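Local coordinates for protein yeast glycogen phosphorylase (Saccharomyces cerevisiae, PDB 1YGP) that belongs to the carbohydrate phosphorylase family of the GT-B clan and binds pyridoxal-5'-phosphate in a pocket within the chain, at residues I430-N435 with S457-N462; S247-I252 with L424-E429; F400-H405 with L473-S478; T231-V236 with F420-P425. All coordinates share one frame; numbering follows the deposited sequence.

All four contacts lie on one side of the chain's centre, and they grade from buried to partly exposed. Contacts 1 and 3 are buried and touch through Leu473, which packs on Ile431, Ile434 and Ile458. Contacts 2 and 4 are partly exposed; their centres are about 8 Å apart, they share Leu424 and Pro425, and they approach the same helix junction from the paired strands 235-237 and 250-252. Helix 425-445 serves both contact 1 and contact 2. The chemistry follows the place: an amide holding a loop in contact 1, a methyl over a tyrosine face in contact 3, aromatic rings and an arginine in contact 2, and rings with one backbone bond in contact 4.

Contact 1: I430-N435 with S457-N462; sequences IIYDIN and SIIEEN
Asn435 holds the loop backbone at Ser457 and Ile458 with both ends of its side-chain amide. Its OD1 accepts the backbone N-H of Ile458, with Ile458 N at 2.9 Å and an N-H...O angle of 157°; the donor stands above the carbonyl plane and not on a lone pair. At the other end, Asn435 ND2 donates to Ser457 OG at 3.1 Å, the hydroxyl tilted 22° from the amide plane. CG anti to the backbone N (chi1 -172°) carries the amide out to the Ser457-Ile458 backbone, its side chain running antiparallel to that of Ile458. Two bonds of different kind thus fix the rotation of a buried polar group. Ser457 OG passes the chain of bonds on, donating to Ile459 O at 3.0 Å.

Hydrocarbon contacts flank this polar core. Ile459 CG1 meets the edge of the Tyr432 ring, near its plane, at 3.5 Å from Tyr432 CE1. Ile431 CG2 faces two isoleucines, 4.1 Å from Ile458 CG2 and 4.0 Å from Ile459 CD1, while Ile434 CG2 touches Ile458 CD1 at 4.0 Å.

Farther out, Ile468 packs on both Ile431 and Ile458, and backbone bonds from Ile458 to Arg469 and from Glu460 to Gln467 keep residues 457-462 beside strand 467-469. The arrangement is that of a long helix, 425-445, packed against the loop leading into edge strand 459-460 of a small three-stranded antiparallel sheet, and against that strand's first residue.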
loop_
_atom_site.group_PDB
_atom_site.type_symbol
_atom_site.label_atom_id
_atom_site.label_comp_id
_atom_site.label_asym_id
_atom_site.label_seq_id
_atom_site.Cartn_x
_atom_site.Cartn_y
_atom_site.Cartn_z
ATOM N N ILE A 430 -26.226 -18.669 21.466
ATOM C CA ILE A 430 -26.937 -19.350 20.397
ATOM C C ILE A 430 -26.368 -20.764 20.206
ATOM O O ILE A 430 -27.158 -21.689 19.973
ATOM C CB ILE A 430 -26.844 -18.453 19.117
ATOM C CG1 ILE A 430 -27.411 -17.068 19.412
ATOM C CG2 ILE A 430 -27.701 -19.018 18.006
ATOM C CD1 ILE A 430 -27.348 -16.034 18.290
ATOM N N ILE A 431 -25.064 -21.034 20.383
ATOM C CA ILE A 431 -24.578 -22.399 20.223
ATOM C C ILE A 431 -25.149 -23.286 21.321
ATOM O O ILE A 431 -25.529 -24.433 21.044
ATOM C CB ILE A 431 -23.037 -22.432 20.239
ATOM C CG1 ILE A 431 -22.561 -21.634 19.033
ATOM C CG2 ILE A 431 -22.492 -23.863 20.118
ATOM C CD1 ILE A 431 -21.039 -21.469 18.854
ATOM N N TYR A 432 -25.292 -22.793 22.556
ATOM C CA TYR A 432 -25.928 -23.590 23.591
ATOM C C TYR A 432 -27.376 -23.859 23.216
ATOM O O TYR A 432 -27.805 -25.014 23.292
ATOM C CB TYR A 432 -25.851 -22.867 24.925
ATOM C CG TYR A 432 -24.502 -23.021 25.623
ATOM C CD1 TYR A 432 -23.669 -24.087 25.290
ATOM C CD2 TYR A 432 -24.116 -22.139 26.639
ATOM C CE1 TYR A 432 -22.477 -24.292 25.958
ATOM C CE2 TYR A 432 -22.912 -22.337 27.310
ATOM C CZ TYR A 432 -22.102 -23.421 26.957
ATOM O OH TYR A 432 -20.895 -23.650 27.590
ATOM N N ASP A 433 -28.121 -22.870 22.718
ATOM C CA ASP A 433 -29.502 -23.092 22.311
ATOM C C ASP A 433 -29.674 -24.099 21.190
ATOM O O ASP A 433 -30.468 -25.038 21.314
ATOM C CB ASP A 433 -30.142 -21.801 21.857
ATOM C CG ASP A 433 -30.643 -20.875 22.957
ATOM O OD1 ASP A 433 -30.267 -21.005 24.127
ATOM O OD2 ASP A 433 -31.427 -19.994 22.614
ATOM N N ILE A 434 -28.898 -23.923 20.119
ATOM C CA ILE A 434 -28.880 -24.802 18.959
ATOM C C ILE A 434 -28.681 -26.245 19.428
ATOM O O ILE A 434 -29.458 -27.146 19.093
ATOM C CB ILE A 434 -27.730 -24.272 18.028
ATOM C CG1 ILE A 434 -28.228 -23.025 17.271
ATOM C CG2 ILE A 434 -27.252 -25.365 17.062
ATOM C CD1 ILE A 434 -27.172 -22.246 16.443
ATOM N N ASN A 435 -27.676 -26.462 20.279
ATOM C CA ASN A 435 -27.345 -27.788 20.790
ATOM C C ASN A 435 -28.473 -28.368 21.619
ATOM O O ASN A 435 -28.720 -29.574 21.555
ATOM C CB ASN A 435 -26.097 -27.754 21.673
ATOM C CG ASN A 435 -25.627 -29.151 22.058
ATOM O OD1 ASN A 435 -25.255 -29.953 21.219
ATOM N ND2 ASN A 435 -25.535 -29.568 23.302
ATOM N N SER A 457 -23.211 -34.715 20.875
ATOM C CA SER A 457 -23.355 -33.325 21.275
ATOM C C SER A 457 -22.332 -32.405 20.651
ATOM O O SER A 457 -21.183 -32.771 20.430
ATOM C CB SER A 457 -23.236 -33.171 22.785
ATOM O OG SER A 457 -23.440 -31.848 23.294
ATOM N N ILE A 458 -22.780 -31.168 20.416
ATOM C CA ILE A 458 -21.926 -30.119 19.912
ATOM C C ILE A 458 -21.032 -29.702 21.066
ATOM O O ILE A 458 -19.862 -29.442 20.804
ATOM C CB ILE A 458 -22.770 -28.929 19.409
ATOM C CG1 ILE A 458 -23.581 -29.339 18.190
ATOM C CG2 ILE A 458 -21.863 -27.770 19.039
ATOM C CD1 ILE A 458 -24.598 -28.258 17.752
ATOM N N ILE A 459 -21.452 -29.601 22.329
ATOM C CA ILE A 459 -20.493 -29.221 23.362
ATOM C C ILE A 459 -19.917 -30.503 23.942
ATOM O O ILE A 459 -20.667 -31.369 24.417
ATOM C CB ILE A 459 -21.149 -28.379 24.493
ATOM C CG1 ILE A 459 -21.298 -26.944 24.073
ATOM C CG2 ILE A 459 -20.248 -28.310 25.713
ATOM C CD1 ILE A 459 -22.317 -26.631 22.972
ATOM N N GLU A 460 -18.588 -30.616 23.859
ATOM C CA GLU A 460 -17.816 -31.729 24.389
ATOM C C GLU A 460 -17.512 -31.399 25.828
ATOM O O GLU A 460 -16.811 -30.424 26.108
ATOM C CB GLU A 460 -16.495 -31.903 23.646
ATOM C CG GLU A 460 -15.597 -33.021 24.158
ATOM C CD GLU A 460 -14.362 -33.257 23.301
ATOM O OE1 GLU A 460 -14.481 -33.948 22.292
ATOM O OE2 GLU A 460 -13.282 -32.766 23.633
ATOM N N GLU A 461 -18.036 -32.228 26.727
ATOM C CA GLU A 461 -17.857 -32.047 28.157
ATOM C C GLU A 461 -16.503 -32.668 28.467
ATOM O O GLU A 461 -16.423 -33.887 28.615
ATOM C CB GLU A 461 -18.951 -32.784 28.908
ATOM C CG GLU A 461 -20.366 -32.601 28.389
ATOM C CD GLU A 461 -20.963 -31.201 28.480
ATOM O OE1 GLU A 461 -20.830 -30.544 29.514
ATOM O OE2 GLU A 461 -21.601 -30.783 27.516
ATOM N N ASN A 462 -15.416 -31.901 28.504
ATOM C CA ASN A 462 -14.094 -32.482 28.704
ATOM C C ASN A 462 -13.406 -31.869 29.908
ATOM O O ASN A 462 -13.859 -30.883 30.511
ATOM C CB ASN A 462 -13.187 -32.253 27.481
#

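Contact 2: S247-I252 with L424-E429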
loop_
_atom_site.group_PDB
_atom_site.type_symbol
_atom_site.label_atom_id
_atom_site.label_comp_id
_atom_site.label_asym_id
_atom_site.label_seq_id
_atom_site.Cartn_x
_atom_site.Cartn_y
_atom_site.Cartn_z
ATOM N N SER A 247 -34.507 -15.005 22.841
ATOM C CA SER A 247 -35.101 -13.739 22.498
ATOM C C SER A 247 -34.126 -12.775 21.884
ATOM O O SER A 247 -32.921 -12.852 22.113
ATOM C CB SER A 247 -35.682 -13.131 23.744
ATOM O OG SER A 247 -36.518 -12.054 23.363
ATOM N N ALA A 248 -34.657 -11.802 21.145
ATOM C CA ALA A 248 -33.822 -10.771 20.559
ATOM C C ALA A 248 -33.076 -10.098 21.702
ATOM O O ALA A 248 -33.669 -9.592 22.651
ATOM C CB ALA A 248 -34.672 -9.751 19.854
ATOM N N SER A 249 -31.767 -10.251 21.644
ATOM C CA SER A 249 -30.875 -9.757 22.668
ATOM C C SER A 249 -29.965 -8.687 22.094
ATOM O O SER A 249 -29.839 -8.594 20.875
ATOM C CB SER A 249 -30.063 -10.919 23.177
ATOM O OG SER A 249 -30.873 -11.959 23.697
ATOM N N GLN A 250 -29.324 -7.871 22.922
ATOM C CA GLN A 250 -28.443 -6.838 22.432
ATOM C C GLN A 250 -27.013 -7.153 22.824
ATOM O O GLN A 250 -26.682 -7.375 23.998
ATOM C CB GLN A 250 -28.816 -5.481 23.021
ATOM N N TRP A 251 -26.168 -7.239 21.799
ATOM C CA TRP A 251 -24.748 -7.428 22.016
ATOM C C TRP A 251 -24.147 -6.025 22.029
ATOM O O TRP A 251 -24.178 -5.279 21.043
ATOM C CB TRP A 251 -24.148 -8.259 20.885
ATOM C CG TRP A 251 -22.657 -8.579 20.985
ATOM C CD1 TRP A 251 -21.886 -8.391 22.113
ATOM C CD2 TRP A 251 -21.916 -9.074 19.948
ATOM N NE1 TRP A 251 -20.669 -8.756 21.787
ATOM C CE2 TRP A 251 -20.637 -9.168 20.515
ATOM C CE3 TRP A 251 -22.144 -9.447 18.624
ATOM C CZ2 TRP A 251 -19.571 -9.633 19.762
ATOM C CZ3 TRP A 251 -21.070 -9.913 17.873
ATOM C CH2 TRP A 251 -19.798 -10.003 18.437
ATOM N N ILE A 252 -23.678 -5.629 23.201
ATOM C CA ILE A 252 -22.981 -4.370 23.369
ATOM C C ILE A 252 -21.545 -4.860 23.423
ATOM O O ILE A 252 -21.050 -5.294 24.463
ATOM C CB ILE A 252 -23.443 -3.732 24.675
ATOM C CG1 ILE A 252 -24.922 -3.435 24.579
ATOM C CG2 ILE A 252 -22.650 -2.465 24.949
ATOM C CD1 ILE A 252 -25.561 -3.065 25.938
ATOM N N LEU A 424 -16.776 -13.986 21.851
ATOM C CA LEU A 424 -18.051 -13.975 21.172
ATOM C C LEU A 424 -19.195 -14.357 22.132
ATOM O O LEU A 424 -19.763 -15.454 21.992
ATOM C CB LEU A 424 -17.905 -14.939 19.946
ATOM C CG LEU A 424 -16.803 -14.639 18.886
ATOM C CD1 LEU A 424 -16.871 -15.587 17.719
ATOM C CD2 LEU A 424 -17.003 -13.259 18.317
ATOM N N PRO A 425 -19.632 -13.503 23.086
ATOM C CA PRO A 425 -20.631 -13.851 24.090
ATOM C C PRO A 425 -22.007 -14.281 23.586
ATOM O O PRO A 425 -22.540 -15.314 23.991
ATOM C CB PRO A 425 -20.677 -12.635 24.993
ATOM C CG PRO A 425 -19.976 -11.511 24.287
ATOM C CD PRO A 425 -18.945 -12.274 23.486
ATOM N N ARG A 426 -22.609 -13.566 22.639
ATOM C CA ARG A 426 -23.922 -13.936 22.105
ATOM C C ARG A 426 -23.868 -15.192 21.249
ATOM O O ARG A 426 -24.783 -16.012 21.265
ATOM C CB ARG A 426 -24.472 -12.769 21.277
ATOM C CG ARG A 426 -25.834 -12.977 20.641
ATOM C CD ARG A 426 -26.870 -13.136 21.740
ATOM N NE ARG A 426 -28.241 -13.054 21.260
ATOM C CZ ARG A 426 -29.111 -14.014 21.527
ATOM N NH1 ARG A 426 -28.764 -15.085 22.238
ATOM N NH2 ARG A 426 -30.358 -13.897 21.091
ATOM N N HIS A 427 -22.777 -15.401 20.507
ATOM C CA HIS A 427 -22.673 -16.559 19.626
ATOM C C HIS A 427 -22.490 -17.787 20.498
ATOM O O HIS A 427 -22.918 -18.848 20.063
ATOM C CB HIS A 427 -21.493 -16.459 18.668
ATOM C CG HIS A 427 -21.603 -15.299 17.688
ATOM N ND1 HIS A 427 -22.150 -15.327 16.487
ATOM C CD2 HIS A 427 -21.132 -14.011 17.897
ATOM C CE1 HIS A 427 -22.029 -14.135 15.960
ATOM N NE2 HIS A 427 -21.424 -13.348 16.807
ATOM N N LEU A 428 -21.918 -17.699 21.707
ATOM C CA LEU A 428 -21.948 -18.834 22.627
ATOM C C LEU A 428 -23.381 -19.153 23.068
ATOM O O LEU A 428 -23.782 -20.314 23.168
ATOM C CB LEU A 428 -21.172 -18.573 23.903
ATOM C CG LEU A 428 -20.297 -19.700 24.412
ATOM C CD1 LEU A 428 -20.033 -19.383 25.848
ATOM C CD2 LEU A 428 -20.939 -21.066 24.364
ATOM N N GLU A 429 -24.187 -18.138 23.367
ATOM C CA GLU A 429 -25.562 -18.323 23.789
ATOM C C GLU A 429 -26.314 -19.104 22.719
ATOM O O GLU A 429 -26.927 -20.142 22.991
ATOM C CB GLU A 429 -26.219 -16.976 23.988
ATOM C CG GLU A 429 -25.755 -16.132 25.155
ATOM C CD GLU A 429 -26.601 -14.879 25.424
ATOM O OE1 GLU A 429 -27.549 -14.580 24.686
ATOM O OE2 GLU A 429 -26.311 -14.183 26.404
#
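Trp251 reaches His427 and Pro425 because its CG lies anti to the backbone N (chi1 -179°), carrying the indole from its strand to the start of helix 425-445; Arg426, bent at chi2 (64°), brings its guanidinium alongside Ser249. The motif is a two-stranded antiparallel hairpin, 235-237 with 250-252, packed on the first turn of a helix.

The indole makes most of the ring and hydrocarbon contacts. The His427 ring presents its edge to the indole face in an offset T-shaped pair, with the planes at 87° and the centroid of the Trp251 six-membered ring 5.4 Å from that of His427. The nearest atoms of this pair are Trp251 CZ3 and His427 NE2, 3.6 Å apart. Pro425 CG comes within 3.8 Å of Trp251 NE1, whose N-H is hydrogen-bonded to Tyr233 O, and Leu424 CD2 closes on Trp251 CH2 at 4.3 Å.

At the other end Ser249 lies across one face of the Arg426 guanidinium: its OG is offset toward the rim of the group, and Ser249 CB is 3.4 Å from Arg426 NE. The angles there do not make hydrogen bonds to the arginine; instead Ser249 OG donates to Ser247 O at 2.7 Å. Arg426 NH2 forms a salt bridge with Asp383 and a hydrogen bond to Thr245 O, while Arg426 NH1 pairs with Glu429 OE1 at 2.8 Å.

Contact 3: F400-H405 with L473-S478; sequences FAYTNH and LAIVGS
The Tyr402 ring is covered on one face by Ala474 and on the opposite face by Asn404, two residues on, whose CA lies toward the rim. Ala474 CB sits 4.0 Å from the ring centroid and only 8° off the normal, a CH-pi contact over the centre. Ile475 CD1 approaches obliquely, 3.7 Å from Tyr402 CE2. This is helix-on-sheet packing in a Rossmann-like half of the GT-B fold: strand 400-404 belongs to the large mixed sheet, and helix 470-477 runs directly into its parallel neighbour, strand 478-483.

The axes of the short segments 400-404 and 473-477 approach to 7.8 Å with their directions 140° apart, so the helix runs roughly back along the strand before the chain reverses. Here Gly477, Ser478 and Ala401 are small, and Phe400 contributes chiefly its CB. Gly477 O lies 3.8 Å from Phe400 CB, and Ser478 CB is 3.8 Å from Ala401 CA. The Phe400 ring itself leads away, toward Ile374 and Leu377 of helix 372-384.

CG anti to the backbone N (chi1 163°) directs the Tyr402 ring to the helix. Asn404 ND2 donates to Tyr402 OH at 2.8 Å through a bent bond, and Thr368 OG1 adds a weak one. At the helix end Ser478 OG turns back to donate to Ala474 O at 2.7 Å, and the same OG rests 3.6 Å from Tyr402 CB.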
loop_
_atom_site.group_PDB
_atom_site.type_symbol
_atom_site.label_atom_id
_atom_site.label_comp_id
_atom_site.label_asym_id
_atom_site.label_seq_id
_atom_site.Cartn_x
_atom_site.Cartn_y
_atom_site.Cartn_z
ATOM N N PHE A 400 -27.250 -23.574 4.314
ATOM C CA PHE A 400 -25.884 -24.086 4.293
ATOM C C PHE A 400 -25.652 -25.516 3.835
ATOM O O PHE A 400 -26.541 -26.388 3.871
ATOM C CB PHE A 400 -25.284 -23.941 5.678
ATOM C CG PHE A 400 -25.212 -22.481 6.091
ATOM C CD1 PHE A 400 -24.183 -21.677 5.602
ATOM C CD2 PHE A 400 -26.199 -21.936 6.923
ATOM C CE1 PHE A 400 -24.152 -20.331 5.945
ATOM C CE2 PHE A 400 -26.155 -20.588 7.255
ATOM C CZ PHE A 400 -25.137 -19.786 6.768
ATOM N N ALA A 401 -24.435 -25.754 3.359
ATOM C CA ALA A 401 -23.951 -27.086 3.066
ATOM C C ALA A 401 -22.463 -27.075 3.413
ATOM O O ALA A 401 -21.765 -26.072 3.213
ATOM C CB ALA A 401 -24.107 -27.418 1.599
ATOM N N TYR A 402 -21.932 -28.196 3.884
ATOM C CA TYR A 402 -20.570 -28.318 4.374
ATOM C C TYR A 402 -19.733 -29.323 3.579
ATOM O O TYR A 402 -20.153 -30.479 3.443
ATOM C CB TYR A 402 -20.758 -28.696 5.830
ATOM C CG TYR A 402 -19.593 -29.296 6.588
ATOM C CD1 TYR A 402 -18.393 -28.601 6.688
ATOM C CD2 TYR A 402 -19.748 -30.519 7.241
ATOM C CE1 TYR A 402 -17.348 -29.113 7.445
ATOM C CE2 TYR A 402 -18.691 -31.038 8.004
ATOM C CZ TYR A 402 -17.500 -30.325 8.098
ATOM O OH TYR A 402 -16.446 -30.804 8.845
ATOM N N THR A 403 -18.583 -28.977 3.002
ATOM C CA THR A 403 -17.744 -29.991 2.399
ATOM C C THR A 403 -16.740 -30.345 3.482
ATOM O O THR A 403 -16.178 -29.442 4.117
ATOM C CB THR A 403 -16.996 -29.471 1.188
ATOM O OG1 THR A 403 -17.987 -29.126 0.225
ATOM C CG2 THR A 403 -15.948 -30.476 0.683
ATOM N N ASN A 404 -16.504 -31.638 3.703
ATOM C CA ASN A 404 -15.599 -32.114 4.727
ATOM C C ASN A 404 -14.380 -32.722 4.049
ATOM O O ASN A 404 -14.455 -33.512 3.094
ATOM C CB ASN A 404 -16.320 -33.135 5.578
ATOM C CG ASN A 404 -15.448 -33.729 6.666
ATOM O OD1 ASN A 404 -14.536 -34.524 6.430
ATOM N ND2 ASN A 404 -15.635 -33.326 7.896
ATOM N N HIS A 405 -13.203 -32.338 4.532
ATOM C CA HIS A 405 -11.961 -32.772 3.918
ATOM C C HIS A 405 -11.146 -33.620 4.888
ATOM O O HIS A 405 -10.068 -34.078 4.514
ATOM C CB HIS A 405 -11.109 -31.563 3.501
ATOM C CG HIS A 405 -11.675 -30.569 2.481
ATOM N ND1 HIS A 405 -11.500 -30.506 1.159
ATOM C CD2 HIS A 405 -12.496 -29.513 2.823
ATOM C CE1 HIS A 405 -12.172 -29.472 0.705
ATOM N NE2 HIS A 405 -12.765 -28.888 1.717
ATOM N N LEU A 473 -21.406 -28.754 14.839
ATOM C CA LEU A 473 -22.255 -27.591 14.629
ATOM C C LEU A 473 -22.528 -27.389 13.137
ATOM O O LEU A 473 -23.641 -26.999 12.730
ATOM C CB LEU A 473 -21.568 -26.354 15.201
ATOM C CG LEU A 473 -22.137 -24.928 15.042
ATOM C CD1 LEU A 473 -23.594 -24.788 15.482
ATOM C CD2 LEU A 473 -21.259 -24.033 15.900
ATOM N N ALA A 474 -21.512 -27.674 12.305
ATOM C CA ALA A 474 -21.662 -27.545 10.874
ATOM C C ALA A 474 -22.609 -28.620 10.359
ATOM O O ALA A 474 -23.443 -28.265 9.526
ATOM C CB ALA A 474 -20.326 -27.694 10.187
ATOM N N ILE A 475 -22.591 -29.894 10.824
ATOM C CA ILE A 475 -23.550 -30.912 10.362
ATOM C C ILE A 475 -24.960 -30.474 10.745
ATOM O O ILE A 475 -25.855 -30.436 9.902
ATOM C CB ILE A 475 -23.413 -32.309 10.999
ATOM C CG1 ILE A 475 -22.010 -32.851 11.139
ATOM C CG2 ILE A 475 -24.184 -33.211 10.072
ATOM C CD1 ILE A 475 -21.173 -33.053 9.885
ATOM N N VAL A 476 -25.160 -30.121 12.016
ATOM C CA VAL A 476 -26.452 -29.667 12.508
ATOM C C VAL A 476 -26.957 -28.403 11.807
ATOM O O VAL A 476 -28.175 -28.265 11.683
ATOM C CB VAL A 476 -26.341 -29.449 14.039
ATOM C CG1 VAL A 476 -27.582 -28.843 14.626
ATOM C CG2 VAL A 476 -26.188 -30.796 14.703
ATOM N N GLY A 477 -26.114 -27.480 11.329
ATOM C CA GLY A 477 -26.608 -26.287 10.647
ATOM C C GLY A 477 -26.748 -26.391 9.126
ATOM O O GLY A 477 -27.296 -25.483 8.498
ATOM N N SER A 478 -26.262 -27.448 8.480
ATOM C CA SER A 478 -26.284 -27.550 7.029
ATOM C C SER A 478 -27.392 -28.455 6.515
ATOM O O SER A 478 -27.855 -29.347 7.227
ATOM C CB SER A 478 -24.982 -28.119 6.546
ATOM O OG SER A 478 -23.884 -27.355 6.996
#

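Contact 4: T231-V236 with F420-P425; sequences TFYGYV and FGHLLP
The turn at Tyr233 and Gly234, between strands 221-232 and 235-237, meets Leu423 and Pro425 at the junction of two helices, 417-423 and 425-445. One backbone hydrogen bond joins the two breaks in secondary structure: Tyr233 N donates to Leu423 O at 3.0 Å, with an N-H...O angle of 153°. It thus engages a carbonyl at the end of the first helix. Beside it Tyr233 CA makes a CA-H...O contact with His422 O.

Around this bond the Tyr233 ring is packed by two side chains. Leu423 CD2 lies over one face, 3.7 Å from the ring centroid and offset toward the rim. His422 is set obliquely, its plane at 55° to the tyrosine; its own face receives Tyr233 CD1, and CD2 of the imidazole lies at the tyrosine's edge. Tyr233 OH is hydrogen-bonded to Lys330 NZ of helix 322-350.

The same Leu423 methyl also touches Phe232 CB at 3.9 Å, so one branch meets both Tyr233 and Phe232. On the other flank Gly234 O is 3.4 Å from Pro425 CG, and Val236 CG2 reaches Pro425 CB at 4.0 Å. At the backbone angles of Gly234 (phi 99°) a CB would be pressed against the preceding carbonyl O.

Such an arrangement is a connection between strands 221-232 and 235-237 packed on the break between helices 417-423 and 425-445, at the edge strand of the large mixed sheet of the GT-B fold.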
loop_
_atom_site.group_PDB
_atom_site.type_symbol
_atom_site.label_atom_id
_atom_site.label_comp_id
_atom_site.label_asym_id
_atom_site.label_seq_id
_atom_site.Cartn_x
_atom_site.Cartn_y
_atom_site.Cartn_z
ATOM N N THR A 231 -17.431 -6.707 15.353
ATOM C CA THR A 231 -17.313 -6.448 16.784
ATOM C C THR A 231 -16.746 -7.618 17.554
ATOM O O THR A 231 -17.035 -8.778 17.235
ATOM C CB THR A 231 -18.741 -6.066 17.255
ATOM O OG1 THR A 231 -18.828 -4.714 16.853
ATOM C CG2 THR A 231 -19.069 -6.215 18.718
ATOM N N PHE A 232 -15.948 -7.336 18.565
ATOM C CA PHE A 232 -15.414 -8.417 19.361
ATOM C C PHE A 232 -15.610 -8.060 20.815
ATOM O O PHE A 232 -15.735 -6.878 21.173
ATOM C CB PHE A 232 -13.941 -8.610 19.089
ATOM C CG PHE A 232 -13.662 -8.983 17.645
ATOM C CD1 PHE A 232 -13.979 -10.261 17.184
ATOM C CD2 PHE A 232 -13.090 -8.036 16.785
ATOM C CE1 PHE A 232 -13.716 -10.577 15.855
ATOM C CE2 PHE A 232 -12.836 -8.372 15.459
ATOM C CZ PHE A 232 -13.147 -9.642 14.989
ATOM N N TYR A 233 -15.653 -9.113 21.637
ATOM C CA TYR A 233 -15.781 -9.053 23.084
ATOM C C TYR A 233 -17.140 -8.477 23.412
ATOM O O TYR A 233 -18.083 -8.582 22.620
ATOM C CB TYR A 233 -14.650 -8.184 23.680
ATOM C CG TYR A 233 -13.286 -8.722 23.285
ATOM C CD1 TYR A 233 -12.812 -9.896 23.858
ATOM C CD2 TYR A 233 -12.525 -8.057 22.322
ATOM C CE1 TYR A 233 -11.581 -10.413 23.474
ATOM C CE2 TYR A 233 -11.292 -8.569 21.929
ATOM C CZ TYR A 233 -10.836 -9.745 22.518
ATOM O OH TYR A 233 -9.604 -10.246 22.188
ATOM N N GLY A 234 -17.278 -7.878 24.584
ATOM C CA GLY A 234 -18.508 -7.205 24.938
ATOM C C GLY A 234 -19.395 -8.060 25.804
ATOM O O GLY A 234 -18.957 -9.037 26.406
ATOM N N TYR A 235 -20.644 -7.666 25.887
ATOM C CA TYR A 235 -21.590 -8.383 26.681
ATOM C C TYR A 235 -22.930 -8.366 26.006
ATOM O O TYR A 235 -23.201 -7.526 25.138
ATOM C CB TYR A 235 -21.713 -7.767 28.067
ATOM C CG TYR A 235 -21.985 -6.282 28.204
ATOM C CD1 TYR A 235 -20.973 -5.366 27.939
ATOM C CD2 TYR A 235 -23.223 -5.861 28.686
ATOM C CE1 TYR A 235 -21.188 -4.017 28.167
ATOM C CE2 TYR A 235 -23.450 -4.510 28.920
ATOM C CZ TYR A 235 -22.424 -3.592 28.663
ATOM O OH TYR A 235 -22.623 -2.243 28.933
ATOM N N VAL A 236 -23.731 -9.354 26.386
ATOM C CA VAL A 236 -25.083 -9.412 25.887
ATOM C C VAL A 236 -25.825 -8.898 27.098
ATOM O O VAL A 236 -25.440 -9.133 28.256
ATOM C CB VAL A 236 -25.596 -10.824 25.581
ATOM C CG1 VAL A 236 -26.863 -10.694 24.763
ATOM C CG2 VAL A 236 -24.590 -11.617 24.790
ATOM N N PHE A 420 -13.958 -18.847 23.537
ATOM C CA PHE A 420 -15.012 -18.556 22.592
ATOM C C PHE A 420 -15.999 -17.593 23.210
ATOM O O PHE A 420 -16.335 -16.593 22.575
ATOM C CB PHE A 420 -15.736 -19.836 22.182
ATOM C CG PHE A 420 -16.631 -19.619 20.981
ATOM C CD1 PHE A 420 -17.912 -19.076 21.125
ATOM C CD2 PHE A 420 -16.161 -19.971 19.720
ATOM C CE1 PHE A 420 -18.723 -18.884 20.005
ATOM C CE2 PHE A 420 -16.980 -19.778 18.600
ATOM C CZ PHE A 420 -18.254 -19.236 18.741
ATOM N N GLY A 421 -16.378 -17.865 24.458
ATOM C CA GLY A 421 -17.378 -17.088 25.153
ATOM C C GLY A 421 -16.960 -15.642 25.314
ATOM O O GLY A 421 -17.727 -14.712 25.052
ATOM N N HIS A 422 -15.697 -15.463 25.691
ATOM C CA HIS A 422 -15.131 -14.160 25.970
ATOM C C HIS A 422 -15.065 -13.265 24.761
ATOM O O HIS A 422 -15.145 -12.043 24.855
ATOM C CB HIS A 422 -13.729 -14.357 26.547
ATOM C CG HIS A 422 -12.894 -13.095 26.694
ATOM N ND1 HIS A 422 -13.144 -12.003 27.413
ATOM C CD2 HIS A 422 -11.712 -12.901 26.019
ATOM C CE1 HIS A 422 -12.169 -11.152 27.201
ATOM N NE2 HIS A 422 -11.320 -11.705 26.361
ATOM N N LEU A 423 -14.751 -13.903 23.654
ATOM C CA LEU A 423 -14.557 -13.198 22.408
ATOM C C LEU A 423 -15.883 -13.013 21.705
ATOM O O LEU A 423 -16.105 -11.997 21.040
ATOM C CB LEU A 423 -13.575 -14.023 21.591
ATOM C CG LEU A 423 -12.744 -13.499 20.432
ATOM C CD1 LEU A 423 -13.339 -14.059 19.169
ATOM C CD2 LEU A 423 -12.615 -11.975 20.483
ATOM N N LEU A 424 -16.776 -13.986 21.851
ATOM C CA LEU A 424 -18.051 -13.975 21.172
ATOM C C LEU A 424 -19.195 -14.357 22.132
ATOM O O LEU A 424 -19.763 -15.454 21.992
ATOM C CB LEU A 424 -17.905 -14.939 19.946
ATOM C CG LEU A 424 -16.803 -14.639 18.886
ATOM C CD1 LEU A 424 -16.871 -15.587 17.719
ATOM C CD2 LEU A 424 -17.003 -13.259 18.317
ATOM N N PRO A 425 -19.632 -13.503 23.086
ATOM C CA PRO A 425 -20.631 -13.851 24.090
ATOM C C PRO A 425 -22.007 -14.281 23.586
ATOM O O PRO A 425 -22.540 -15.314 23.991
ATOM C CB PRO A 425 -20.677 -12.635 24.993
ATOM C CG PRO A 425 -19.976 -11.511 24.287
ATOM C CD PRO A 425 -18.945 -12.274 23.486
#